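Local atomic coordinates of UPF0230 protein TM1468 (Thermotoga maritima, PDB entry 1VPV), a protein that binds long-chain fatty acids such as palmitate and may take part in lipid transport or fatty acid metabolism. Residues K16-S21 / V98-L103; K241-G246 / G292-E297. All blocks are in the same frame, centred on the assembly; numbering follows the deposited sequence.

Contact 1: K16-S21 / V98-L103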
loop_
_atom_site.group_PDB
_atom_site.type_symbol
_atom_site.label_atom_id
_atom_site.label_comp_id
_atom_site.label_asym_id
_atom_site.label_seq_id
_atom_site.Cartn_x
_atom_site.Cartn_y
_atom_site.Cartn_z
ATOM N N LYS A 16 -19.008 -4.280 1.194
ATOM C CA LYS A 16 -18.028 -3.324 1.732
ATOM C C LYS A 16 -16.630 -3.807 1.418
ATOM O O LYS A 16 -16.355 -5.006 1.517
ATOM C CB LYS A 16 -18.123 -3.232 3.249
ATOM C CG LYS A 16 -17.300 -2.089 3.832
ATOM C CD LYS A 16 -18.094 -0.774 3.744
ATOM C CE LYS A 16 -17.189 0.421 3.762
ATOM N NZ LYS A 16 -18.016 1.636 3.642
ATOM N N ILE A 17 -15.743 -2.880 1.071
ATOM C CA ILE A 17 -14.345 -3.218 0.898
ATOM C C ILE A 17 -13.579 -2.513 2.015
ATOM O O ILE A 17 -13.736 -1.322 2.239
ATOM C CB ILE A 17 -13.817 -2.789 -0.474
ATOM C CG1 ILE A 17 -14.488 -3.608 -1.567
ATOM C CG2 ILE A 17 -12.292 -2.947 -0.551
ATOM C CD1 ILE A 17 -14.233 -3.098 -3.006
ATOM N N LEU A 18 -12.762 -3.269 2.727
ATOM C CA LEU A 18 -11.925 -2.708 3.768
ATOM C C LEU A 18 -10.456 -2.944 3.420
ATOM O O LEU A 18 -10.065 -4.065 3.086
ATOM C CB LEU A 18 -12.258 -3.383 5.094
ATOM C CG LEU A 18 -11.457 -2.914 6.296
ATOM C CD1 LEU A 18 -11.837 -1.512 6.672
ATOM C CD2 LEU A 18 -11.730 -3.882 7.443
ATOM N N VAL A 19 -9.644 -1.899 3.460
ATOM C CA VAL A 19 -8.167 -2.097 3.455
ATOM C C VAL A 19 -7.665 -1.596 4.810
ATOM O O VAL A 19 -8.391 -0.946 5.552
ATOM C CB VAL A 19 -7.455 -1.363 2.298
ATOM C CG1 VAL A 19 -8.025 -1.812 0.917
ATOM C CG2 VAL A 19 -7.573 0.167 2.453
ATOM N N ASP A 20 -6.428 -1.922 5.135
ATOM C CA ASP A 20 -5.789 -1.409 6.316
ATOM C C ASP A 20 -5.032 -0.124 5.985
ATOM O O ASP A 20 -4.846 0.200 4.809
ATOM C CB ASP A 20 -4.903 -2.477 6.932
ATOM C CG ASP A 20 -3.702 -2.817 6.074
ATOM O OD1 ASP A 20 -2.804 -1.938 5.896
ATOM O OD2 ASP A 20 -3.658 -3.984 5.616
ATOM N N SER A 21 -4.627 0.623 7.022
ATOM C CA SER A 21 -4.030 1.946 6.814
ATOM C C SER A 21 -2.713 1.908 6.016
ATOM O O SER A 21 -2.330 2.898 5.397
ATOM C CB SER A 21 -3.778 2.629 8.141
ATOM O OG SER A 21 -2.905 1.846 8.912
ATOM N N VAL A 98 -18.381 -8.527 3.505
ATOM C CA VAL A 98 -17.197 -7.672 3.639
ATOM C C VAL A 98 -16.025 -8.341 2.930
ATOM O O VAL A 98 -15.756 -9.525 3.137
ATOM C CB VAL A 98 -16.780 -7.462 5.080
ATOM C CG1 VAL A 98 -15.632 -6.480 5.124
ATOM C CG2 VAL A 98 -17.936 -6.958 5.917
ATOM N N LEU A 99 -15.353 -7.582 2.084
ATOM C CA LEU A 99 -14.154 -8.051 1.425
ATOM C C LEU A 99 -12.970 -7.283 1.968
ATOM O O LEU A 99 -12.887 -6.083 1.761
ATOM C CB LEU A 99 -14.255 -7.816 -0.082
ATOM C CG LEU A 99 -12.974 -8.125 -0.880
ATOM C CD1 LEU A 99 -12.646 -9.612 -0.814
ATOM C CD2 LEU A 99 -13.122 -7.680 -2.328
ATOM N N VAL A 100 -12.045 -7.971 2.630
ATOM C CA VAL A 100 -10.850 -7.356 3.252
ATOM C C VAL A 100 -9.572 -7.674 2.458
ATOM O O VAL A 100 -9.269 -8.825 2.175
ATOM C CB VAL A 100 -10.643 -7.889 4.714
ATOM C CG1 VAL A 100 -9.473 -7.199 5.402
ATOM C CG2 VAL A 100 -11.910 -7.755 5.523
ATOM N N LEU A 101 -8.829 -6.640 2.128
ATOM C CA LEU A 101 -7.517 -6.767 1.485
ATOM C C LEU A 101 -6.492 -6.210 2.437
ATOM O O LEU A 101 -6.527 -5.016 2.773
ATOM C CB LEU A 101 -7.463 -5.956 0.168
ATOM C CG LEU A 101 -8.052 -6.698 -1.022
ATOM C CD1 LEU A 101 -9.527 -6.670 -0.926
ATOM C CD2 LEU A 101 -7.615 -6.109 -2.338
ATOM N N THR A 102 -5.602 -7.067 2.909
ATOM C CA THR A 102 -4.562 -6.638 3.839
ATOM C C THR A 102 -3.217 -6.661 3.203
ATOM O O THR A 102 -2.968 -7.408 2.250
ATOM C CB THR A 102 -4.445 -7.539 5.057
ATOM O OG1 THR A 102 -3.867 -8.803 4.676
ATOM C CG2 THR A 102 -5.809 -7.719 5.728
ATOM N N LEU A 103 -2.317 -5.893 3.792
ATOM C CA LEU A 103 -0.904 -6.024 3.450
ATOM C C LEU A 103 -0.383 -7.466 3.684
ATOM O O LEU A 103 -0.963 -8.260 4.428
ATOM C CB LEU A 103 -0.052 -4.971 4.190
ATOM C CG LEU A 103 0.327 -5.217 5.636
ATOM C CD1 LEU A 103 1.551 -4.415 5.961
ATOM C CD2 LEU A 103 -0.797 -4.924 6.622
#
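K16 pairs with V98 at the start of two neighbouring parallel strands, 15-20 and 97-102, in the mixed sheet of the first half of this DegV-family fold. The carbonyl O of K16 accepts a nearly linear bond from L99 N (2.8 Å), while the K16 side chain extends away from V98 and its NZ forms a salt bridge with D34. I17, one step on, turns to the opposite face of the sheet and lies beside L99, their nearest side-chain carbons CG1 and CD2 being 4.4 Å apart. L18 uses both its polar backbone atoms: its N reaches L99 O (3.0 Å) and its O receives L101 N, the ladder characteristic of parallel strands. On the L18 face, its CD2 meets CG2 of V100, and Y90 and Y87 of helix 80-92 cover this side. At V19 the backbone contact reduces to a CA-H...O approach to L101 O (3.4 Å).

The side chain of D20 then takes over from the backbone. With CG held between the backbone N and the carbonyl carbon (chi1 68°), the carboxylate swings across to L103. OD2 receives L103 N through its syn lone pair at 3.0 Å. An alanine here would probably leave the L103 amide without this acceptor and the L103 backbone less firmly tied to strand 15-20. L103 CD2 also lies 3.2 Å from D20 OD2.

Contact 2: K241-G246 / G292-E297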
loop_
_atom_site.group_PDB
_atom_site.type_symbol
_atom_site.label_atom_id
_atom_site.label_comp_id
_atom_site.label_asym_id
_atom_site.label_seq_id
_atom_site.Cartn_x
_atom_site.Cartn_y
_atom_site.Cartn_z
ATOM N N LYS A 241 0.073 -0.984 -21.198
ATOM C CA LYS A 241 -0.990 -0.190 -20.594
ATOM C C LYS A 241 -0.958 -0.357 -19.086
ATOM O O LYS A 241 -1.057 -1.483 -18.593
ATOM C CB LYS A 241 -2.349 -0.668 -21.085
ATOM C CG LYS A 241 -3.030 0.167 -22.160
ATOM C CD LYS A 241 -4.571 0.008 -22.001
ATOM C CE LYS A 241 -5.335 0.438 -23.204
ATOM N NZ LYS A 241 -4.935 -0.429 -24.332
ATOM N N LEU A 242 -0.883 0.753 -18.358
ATOM C CA LEU A 242 -0.769 0.704 -16.920
ATOM C C LEU A 242 -1.799 1.595 -16.235
ATOM O O LEU A 242 -2.224 2.591 -16.803
ATOM C CB LEU A 242 0.600 1.232 -16.510
ATOM C CG LEU A 242 1.905 0.645 -17.018
ATOM C CD1 LEU A 242 3.025 1.311 -16.249
ATOM C CD2 LEU A 242 1.948 -0.892 -16.835
ATOM N N ARG A 243 -2.176 1.251 -15.007
ATOM C CA ARG A 243 -2.760 2.240 -14.075
ATOM C C ARG A 243 -1.837 2.329 -12.855
ATOM O O ARG A 243 -1.198 1.354 -12.498
ATOM C CB ARG A 243 -4.181 1.878 -13.667
ATOM C CG ARG A 243 -5.166 1.898 -14.816
ATOM C CD ARG A 243 -6.631 1.894 -14.350
ATOM N NE ARG A 243 -6.948 0.657 -13.630
ATOM C CZ ARG A 243 -8.184 0.234 -13.340
ATOM N NH1 ARG A 243 -9.230 0.935 -13.705
ATOM N NH2 ARG A 243 -8.375 -0.917 -12.689
ATOM N N VAL A 244 -1.785 3.488 -12.214
ATOM C CA VAL A 244 -0.713 3.813 -11.260
ATOM C C VAL A 244 -1.194 4.675 -10.084
ATOM O O VAL A 244 -1.960 5.628 -10.265
ATOM C CB VAL A 244 0.397 4.631 -11.968
ATOM C CG1 VAL A 244 1.577 4.868 -11.052
ATOM C CG2 VAL A 244 0.857 3.919 -13.214
ATOM N N ILE A 245 -0.725 4.339 -8.889
ATOM C CA ILE A 245 -0.785 5.237 -7.752
ATOM C C ILE A 245 0.646 5.618 -7.419
ATOM O O ILE A 245 1.422 4.778 -7.052
ATOM C CB ILE A 245 -1.449 4.563 -6.540
ATOM C CG1 ILE A 245 -2.865 4.116 -6.914
ATOM C CG2 ILE A 245 -1.511 5.513 -5.321
ATOM C CD1 ILE A 245 -3.618 3.457 -5.742
ATOM N N GLY A 246 1.001 6.886 -7.588
ATOM C CA GLY A 246 2.265 7.403 -7.090
ATOM C C GLY A 246 2.171 7.626 -5.591
ATOM O O GLY A 246 1.195 8.243 -5.097
ATOM N N GLY A 292 2.729 2.120 -6.929
ATOM C CA GLY A 292 1.974 0.886 -7.096
ATOM C C GLY A 292 1.551 0.885 -8.544
ATOM O O GLY A 292 1.015 1.880 -9.020
ATOM N N ILE A 293 1.795 -0.219 -9.243
ATOM C CA ILE A 293 1.499 -0.333 -10.646
ATOM C C ILE A 293 0.526 -1.484 -10.891
ATOM O O ILE A 293 0.702 -2.558 -10.324
ATOM C CB ILE A 293 2.791 -0.649 -11.458
ATOM C CG1 ILE A 293 3.857 0.446 -11.288
ATOM C CG2 ILE A 293 2.472 -0.893 -12.892
ATOM C CD1 ILE A 293 3.612 1.694 -12.018
ATOM N N GLU A 294 -0.488 -1.237 -11.739
ATOM C CA GLU A 294 -1.372 -2.258 -12.316
ATOM C C GLU A 294 -1.134 -2.355 -13.810
ATOM O O GLU A 294 -1.358 -1.400 -14.559
ATOM C CB GLU A 294 -2.858 -1.938 -12.100
ATOM C CG GLU A 294 -3.824 -2.917 -12.860
ATOM C CD GLU A 294 -5.300 -2.467 -12.885
ATOM O OE1 GLU A 294 -5.600 -1.375 -12.328
ATOM O OE2 GLU A 294 -6.165 -3.198 -13.466
ATOM N N VAL A 295 -0.727 -3.531 -14.253
ATOM C CA VAL A 295 -0.604 -3.801 -15.682
ATOM C C VAL A 295 -1.984 -4.252 -16.203
ATOM O O VAL A 295 -2.537 -5.250 -15.748
ATOM C CB VAL A 295 0.457 -4.896 -15.955
ATOM C CG1 VAL A 295 0.693 -5.099 -17.448
ATOM C CG2 VAL A 295 1.764 -4.545 -15.265
ATOM N N LEU A 296 -2.534 -3.488 -17.134
ATOM C CA LEU A 296 -3.766 -3.857 -17.835
ATOM C C LEU A 296 -3.511 -4.716 -19.056
ATOM O O LEU A 296 -4.294 -5.588 -19.375
ATOM C CB LEU A 296 -4.494 -2.601 -18.291
ATOM C CG LEU A 296 -4.813 -1.607 -17.185
ATOM C CD1 LEU A 296 -5.236 -0.288 -17.784
ATOM C CD2 LEU A 296 -5.911 -2.171 -16.320
ATOM N N GLU A 297 -2.419 -4.444 -19.749
ATOM C CA GLU A 297 -2.109 -5.090 -21.025
ATOM C C GLU A 297 -0.615 -4.963 -21.224
ATOM O O GLU A 297 -0.088 -3.851 -21.160
ATOM C CB GLU A 297 -2.841 -4.371 -22.165
ATOM C CG GLU A 297 -2.834 -5.111 -23.488
ATOM C CD GLU A 297 -3.662 -4.424 -24.602
ATOM O OE1 GLU A 297 -4.472 -3.500 -24.337
ATOM O OE2 GLU A 297 -3.514 -4.838 -25.767
#
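R243 and E294 face each other in a hydrogen-bonded pair of antiparallel strands, and their backbones exchange two bonds, R243 N to E294 O and E294 N to R243 O, both 2.8 Å. I245 and G292 form a second such pair. At the other end the ladder is broken by a classic beta bulge: L296 and E297 both lie opposite K241, whose O takes L296 N at 2.9 Å and E297 N only weakly, while K241 N donates to E297 O.

The charged contacts share one face. R243 and E294 run side by side, and the guanidinium meets the carboxylate through NE and NH2, both bonded to OE1 at 2.8 Å. OE1 lies in the guanidinium plane, but the two flat groups are turned 60° apart: NH2 uses the syn lone pair of OE1, whereas NE comes from above the carboxylate plane. The bend of the arginine chain at chi3 (-64°) helps turn the NE/NH2 edge of the guanidinium toward this one oxygen. L296 CD1 packs against R243 CG. Near the bulge, K241 NZ makes a salt bridge to E297 OE1 (3.1 Å).

The other face is apolar. V244 CG2 lies 3.7 Å from I293 CD1, and L242 CD2 touches CG2 of both I293 and V295.

Strand 267-275 pairs with the far edge of 241-248. Helix 252-263 packs on V244 and I293, while helix 138-149 covers the charged face, where E146 holds R243 NH1; R164 of helix 154-166 binds E294 OE2.

Contact 1 and contact 2 belong to two different sheets of the same chain, the first parallel in its pairing and the second antiparallel, and they follow one another in sequence. Their centres are 20 Å apart and their nearest atoms about 10 Å, so they do not touch. What relates them is the bound palmitate, which is approached from both: the side chain of L103 in contact 1 and G292 in contact 2 each lie about 4 Å from it. Contact 1 is also close to the hexadecanoate-binding residues S108 and T75, with the L103 side chain about 4 Å from that of S108 and about 8 Å from that of T75, whereas contact 2 lies away from both residues.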